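Local coordinates for protein alpha-1,2-mannosidase (Bacteroides thetaiotaomicron, PDB 2WW2) that is a calcium-dependent, inverting alpha-mannosidase of glycoside hydrolase family 92 from a human gut symbiont, and probably cleaves alpha-mannosidic linkages in glycans, at residues Asn269-Val274 with Ser289-Thr294; Thr280-Arg285 with Tyr615-Lys620. One frame throughout, in Å; residues are numbered along the deposited sequence.

Both contacts hang on helix 281-294 of the catalytic region, and their centres lie about 14 Å apart. Contact 1 takes the last part of that helix, S289-T294, and packs it against the turn between helix 256-271 and strand 274-277. All its touching residues are buried, the side chains that meet are apolar, and no hydrogen bond crosses. Contact 2 takes the first turn, T280-R285, and ties it to a loop more than 300 residues further along the chain, between helices 600-613 and 632-640. That site is only partly buried, and its chemistry is polar: a carboxylate, a guanidinium and a serine share hydrogen bonds. One helix thus has a greasy seam near its end and a charged clasp at its start.

Contact 1: Asn269-Val274 with Ser289-Thr294; sequences NYLGRV and SCLYRT
The type I beta turn L271-V274 joins helix 256-271 to edge strand 274-277, and L291 of the next helix, 281-294, packs against it. L291 has CG anti to its backbone N (chi1 -177°), a torsion that carries the branch out to the turn. The two leucines run alongside each other, pointing opposite ways, with L271 CD2 3.7 Å from L291 CG. The same L271 methyl reaches the helix backbone, 3.8 Å from Y292 N, while the Y292 ring lies on the far side, against W267, and its OH bonds to A31 O. M640 and L345, from helices 632-640 and 338-345, also touch V274, and V636 and L341 of the same two helices touch L291, extending the apolar cluster. No hydrogen bond crosses the contact. The carbonyl oxygen L271 O, which faces L291, is already engaged within the turn, as it accepts from V274 N at 3.2 Å. L291 CD2 fits between this oxygen and the valine: the methyl lies 3.6 Å from V274 CG1 and also 3.6 Å from L271 O.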
loop_
_atom_site.group_PDB
_atom_site.type_symbol
_atom_site.label_atom_id
_atom_site.label_comp_id
_atom_site.label_asym_id
_atom_site.label_seq_id
_atom_site.Cartn_x
_atom_site.Cartn_y
_atom_site.Cartn_z
ATOM N N ASN A 269 21.514 40.973 3.644
ATOM C CA ASN A 269 22.541 41.064 2.602
ATOM C C ASN A 269 22.681 39.759 1.806
ATOM O O ASN A 269 22.677 39.765 0.572
ATOM C CB ASN A 269 23.901 41.451 3.210
ATOM C CG ASN A 269 23.968 42.936 3.634
ATOM O OD1 ASN A 269 23.073 43.736 3.318
ATOM N ND2 ASN A 269 25.043 43.306 4.328
ATOM N N TYR A 270 22.842 38.647 2.511
ATOM C CA TYR A 270 23.055 37.359 1.844
ATOM C C TYR A 270 21.771 36.810 1.209
ATOM O O TYR A 270 21.800 36.342 0.063
ATOM C CB TYR A 270 23.708 36.336 2.791
ATOM C CG TYR A 270 25.188 36.631 3.016
ATOM C CD1 TYR A 270 26.135 36.273 2.066
ATOM C CD2 TYR A 270 25.623 37.292 4.161
ATOM C CE1 TYR A 270 27.488 36.561 2.254
ATOM C CE2 TYR A 270 26.964 37.594 4.351
ATOM C CZ TYR A 270 27.882 37.221 3.400
ATOM O OH TYR A 270 29.199 37.506 3.608
ATOM N N LEU A 271 20.642 36.888 1.918
ATOM C CA LEU A 271 19.375 36.443 1.314
ATOM C C LEU A 271 19.062 37.293 0.091
ATOM O O LEU A 271 18.514 36.798 -0.897
ATOM C CB LEU A 271 18.191 36.501 2.302
ATOM C CG LEU A 271 18.334 35.606 3.550
ATOM C CD1 LEU A 271 17.259 35.941 4.586
ATOM C CD2 LEU A 271 18.314 34.116 3.172
ATOM N N GLY A 272 19.389 38.579 0.171
ATOM C CA GLY A 272 19.010 39.530 -0.880
ATOM C C GLY A 272 19.769 39.367 -2.182
ATOM O O GLY A 272 19.463 40.043 -3.171
ATOM N N ARG A 273 20.750 38.467 -2.205
ATOM C CA ARG A 273 21.419 38.176 -3.470
ATOM C C ARG A 273 20.494 37.515 -4.486
ATOM O O ARG A 273 20.792 37.521 -5.680
ATOM C CB ARG A 273 22.683 37.345 -3.278
ATOM C CG ARG A 273 23.754 38.073 -2.486
ATOM C CD ARG A 273 25.094 37.406 -2.694
ATOM N NE ARG A 273 26.130 38.024 -1.876
ATOM C CZ ARG A 273 27.343 37.515 -1.724
ATOM N NH1 ARG A 273 27.641 36.377 -2.330
ATOM N NH2 ARG A 273 28.246 38.132 -0.960
ATOM N N VAL A 274 19.387 36.938 -4.021
ATOM C CA VAL A 274 18.315 36.582 -4.934
ATOM C C VAL A 274 17.006 37.244 -4.506
ATOM O O VAL A 274 16.514 37.049 -3.385
ATOM C CB VAL A 274 18.180 35.040 -5.219
ATOM C CG1 VAL A 274 18.121 34.245 -3.937
ATOM C CG2 VAL A 274 16.938 34.761 -6.116
ATOM N N SER A 289 12.932 30.893 3.738
ATOM C CA SER A 289 13.252 29.890 4.770
ATOM C C SER A 289 14.183 28.813 4.225
ATOM O O SER A 289 15.172 28.465 4.872
ATOM C CB SER A 289 11.975 29.261 5.317
ATOM O OG SER A 289 11.151 30.244 5.955
ATOM N N CYS A 290 13.877 28.290 3.036
ATOM C CA CYS A 290 14.774 27.307 2.407
ATOM C C CYS A 290 16.140 27.912 2.140
ATOM O O CYS A 290 17.163 27.236 2.310
ATOM C CB CYS A 290 14.168 26.761 1.096
ATOM S SG CYS A 290 12.737 25.699 1.353
ATOM N N LEU A 291 16.177 29.181 1.718
ATOM C CA LEU A 291 17.463 29.807 1.428
ATOM C C LEU A 291 18.260 29.972 2.732
ATOM O O LEU A 291 19.460 29.680 2.784
ATOM C CB LEU A 291 17.287 31.160 0.696
ATOM C CG LEU A 291 18.556 31.921 0.253
ATOM C CD1 LEU A 291 19.499 31.024 -0.617
ATOM C CD2 LEU A 291 18.212 33.220 -0.465
ATOM N N TYR A 292 17.599 30.439 3.788
ATOM C CA TYR A 292 18.268 30.536 5.097
ATOM C C TYR A 292 18.897 29.206 5.494
ATOM O O TYR A 292 20.070 29.154 5.895
ATOM C CB TYR A 292 17.255 31.001 6.158
ATOM C CG TYR A 292 17.419 30.424 7.541
ATOM C CD1 TYR A 292 18.311 30.994 8.452
ATOM C CD2 TYR A 292 16.640 29.346 7.966
ATOM C CE1 TYR A 292 18.452 30.479 9.753
ATOM C CE2 TYR A 292 16.770 28.825 9.268
ATOM C CZ TYR A 292 17.670 29.409 10.150
ATOM O OH TYR A 292 17.806 28.898 11.423
ATOM N N ARG A 293 18.127 28.129 5.348
ATOM C CA ARG A 293 18.595 26.804 5.736
ATOM C C ARG A 293 19.820 26.453 4.905
ATOM O O ARG A 293 20.763 25.827 5.381
ATOM C CB ARG A 293 17.468 25.762 5.555
ATOM C CG ARG A 293 17.725 24.408 6.211
ATOM C CD ARG A 293 16.545 23.422 6.049
ATOM N NE ARG A 293 16.852 22.112 6.628
ATOM C CZ ARG A 293 16.132 21.514 7.579
ATOM N NH1 ARG A 293 16.497 20.324 8.036
ATOM N NH2 ARG A 293 15.034 22.095 8.064
ATOM N N THR A 294 19.823 26.892 3.651
ATOM C CA THR A 294 20.908 26.551 2.750
ATOM C C THR A 294 22.213 27.304 3.062
ATOM O O THR A 294 23.307 26.821 2.748
ATOM C CB THR A 294 20.493 26.833 1.290
ATOM O OG1 THR A 294 19.321 26.062 0.969
ATOM C CG2 THR A 294 21.614 26.497 0.350
#

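Contact 2: Thr280-Arg285 with Tyr615-Lys620; sequences TDEQLR and YNSGSK
Both oxygens of the E282 carboxylate grip a single residue, S617, and R285 closes the grip into a ring of bonds. E282 OE2 accepts from the backbone S617 N at 2.7 Å, and E282 OE1 accepts from S617 OG at 2.8 Å; each donor comes from the syn side but well out of the carboxylate plane. The anti lone pair of E282 OE1 is used as well, by R285 NH2 at 2.9 Å, in a salt bridge lying nearly flat in the guanidinium plane. R285 NE then donates to S617 OG, a longer bond of 3.3 Å at 159°. The serine hydroxyl is therefore both donor and acceptor, which should fix its rotation. E282 gets there because its chain bends at chi2 (67°), which brings the carboxylate to the backbone of S617, where OE2 also lies a tight 3.0 Å from N616 CB. Replaced by alanine, E282 would probably leave S617 N and R285 NH2 without their acceptor and the serine hydroxyl freer to turn. A water donates to Y615 O at 2.8 Å and, weakly, to E282 OE2, while S617 O is bound by N12 from the N-terminal part of the chain. The loop is shaped by an Asx turn, G618 N giving its hydrogen to N616 OD1 in the carbonyl plane. The helix that carries E282 begins at T280, its N-cap, whose OG1 accepts from Q283 N at 3.0 Å: an N-capped helix, its first-turn glutamate clasping an Asx-turn loop.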
loop_
_atom_site.group_PDB
_atom_site.type_symbol
_atom_site.label_atom_id
_atom_site.label_comp_id
_atom_site.label_asym_id
_atom_site.label_seq_id
_atom_site.Cartn_x
_atom_site.Cartn_y
_atom_site.Cartn_z
ATOM N N THR A 280 2.958 34.865 -3.430
ATOM C CA THR A 280 2.204 35.014 -2.173
ATOM C C THR A 280 3.161 35.133 -0.973
ATOM O O THR A 280 4.329 34.758 -1.065
ATOM C CB THR A 280 1.270 33.813 -1.923
ATOM O OG1 THR A 280 2.069 32.650 -1.745
ATOM C CG2 THR A 280 0.287 33.591 -3.118
ATOM N N ASP A 281 2.679 35.665 0.149
ATOM C CA ASP A 281 3.502 35.656 1.367
ATOM C C ASP A 281 3.949 34.237 1.710
ATOM O O ASP A 281 5.069 34.008 2.155
ATOM C CB ASP A 281 2.727 36.245 2.551
ATOM C CG ASP A 281 2.584 37.740 2.453
ATOM O OD1 ASP A 281 3.326 38.360 1.657
ATOM O OD2 ASP A 281 1.726 38.292 3.171
ATOM N N GLU A 282 3.070 33.271 1.504
ATOM C CA GLU A 282 3.444 31.883 1.830
ATOM C C GLU A 282 4.622 31.388 0.959
ATOM O O GLU A 282 5.565 30.737 1.459
ATOM C CB GLU A 282 2.218 30.985 1.710
ATOM C CG GLU A 282 2.504 29.506 1.769
ATOM C CD GLU A 282 3.016 29.027 3.114
ATOM O OE1 GLU A 282 3.019 29.784 4.103
ATOM O OE2 GLU A 282 3.439 27.854 3.171
ATOM N N GLN A 283 4.572 31.704 -0.330
ATOM C CA GLN A 283 5.674 31.371 -1.234
ATOM C C GLN A 283 6.983 32.071 -0.852
ATOM O O GLN A 283 8.056 31.475 -0.890
ATOM C CB GLN A 283 5.280 31.714 -2.683
ATOM C CG GLN A 283 4.179 30.776 -3.254
ATOM C CD GLN A 283 3.692 31.202 -4.637
ATOM O OE1 GLN A 283 3.569 32.396 -4.932
ATOM N NE2 GLN A 283 3.396 30.221 -5.491
ATOM N N LEU A 284 6.907 33.362 -0.532
ATOM C CA LEU A 284 8.090 34.107 -0.119
ATOM C C LEU A 284 8.667 33.500 1.184
ATOM O O LEU A 284 9.877 33.357 1.344
ATOM C CB LEU A 284 7.722 35.595 0.091
ATOM C CG LEU A 284 7.342 36.338 -1.211
ATOM C CD1 LEU A 284 6.642 37.675 -0.967
ATOM C CD2 LEU A 284 8.606 36.572 -2.031
ATOM N N ARG A 285 7.797 33.169 2.128
ATOM C CA ARG A 285 8.278 32.506 3.359
ATOM C C ARG A 285 8.947 31.170 3.068
ATOM O O ARG A 285 9.993 30.849 3.643
ATOM C CB ARG A 285 7.133 32.341 4.361
ATOM C CG ARG A 285 6.673 33.706 4.899
ATOM C CD ARG A 285 5.679 33.556 6.011
ATOM N NE ARG A 285 4.538 32.760 5.613
ATOM C CZ ARG A 285 3.299 33.234 5.498
ATOM N NH1 ARG A 285 3.051 34.518 5.751
ATOM N NH2 ARG A 285 2.312 32.414 5.123
ATOM N N TYR A 615 5.352 21.475 -0.160
ATOM C CA TYR A 615 6.031 22.492 0.648
ATOM C C TYR A 615 5.055 23.466 1.281
ATOM O O TYR A 615 4.026 23.839 0.687
ATOM C CB TYR A 615 7.014 23.318 -0.201
ATOM C CG TYR A 615 8.240 22.572 -0.632
ATOM C CD1 TYR A 615 9.369 22.543 0.169
ATOM C CD2 TYR A 615 8.257 21.859 -1.830
ATOM C CE1 TYR A 615 10.493 21.846 -0.222
ATOM C CE2 TYR A 615 9.362 21.158 -2.220
ATOM C CZ TYR A 615 10.477 21.145 -1.423
ATOM O OH TYR A 615 11.597 20.439 -1.832
ATOM N N ASN A 616 5.379 23.873 2.497
ATOM C CA ASN A 616 4.820 25.098 3.050
ATOM C C ASN A 616 5.815 25.680 4.056
ATOM O O ASN A 616 6.862 25.082 4.318
ATOM C CB ASN A 616 3.427 24.873 3.654
ATOM C CG ASN A 616 3.453 23.950 4.835
ATOM O OD1 ASN A 616 3.988 24.287 5.895
ATOM N ND2 ASN A 616 2.853 22.772 4.672
ATOM N N SER A 617 5.514 26.850 4.602
ATOM C CA SER A 617 6.492 27.527 5.428
ATOM C C SER A 617 6.325 27.241 6.920
ATOM O O SER A 617 7.059 27.808 7.735
ATOM C CB SER A 617 6.410 29.045 5.195
ATOM O OG SER A 617 5.219 29.552 5.793
ATOM N N GLY A 618 5.366 26.384 7.275
ATOM C CA GLY A 618 5.057 26.104 8.683
ATOM C C GLY A 618 5.847 24.931 9.252
ATOM O O GLY A 618 6.804 24.432 8.613
ATOM N N SER A 619 5.449 24.472 10.443
ATOM C CA SER A 619 6.234 23.466 11.164
ATOM C C SER A 619 6.272 22.123 10.450
ATOM O O SER A 619 7.205 21.355 10.644
ATOM C CB SER A 619 5.721 23.285 12.595
ATOM O OG SER A 619 4.394 22.831 12.598
ATOM N N LYS A 620 5.276 21.838 9.613
ATOM C CA LYS A 620 5.331 20.610 8.799
ATOM C C LYS A 620 5.633 20.880 7.334
ATOM O O LYS A 620 5.132 20.166 6.453
ATOM C CB LYS A 620 4.022 19.827 8.933
ATOM C CG LYS A 620 3.712 19.497 10.389
ATOM C CD LYS A 620 2.348 18.848 10.564
ATOM C CE LYS A 620 1.995 18.809 12.044
ATOM N NZ LYS A 620 0.721 18.083 12.269
HETATM O O HOH W 1 2.585 26.192 0.370
#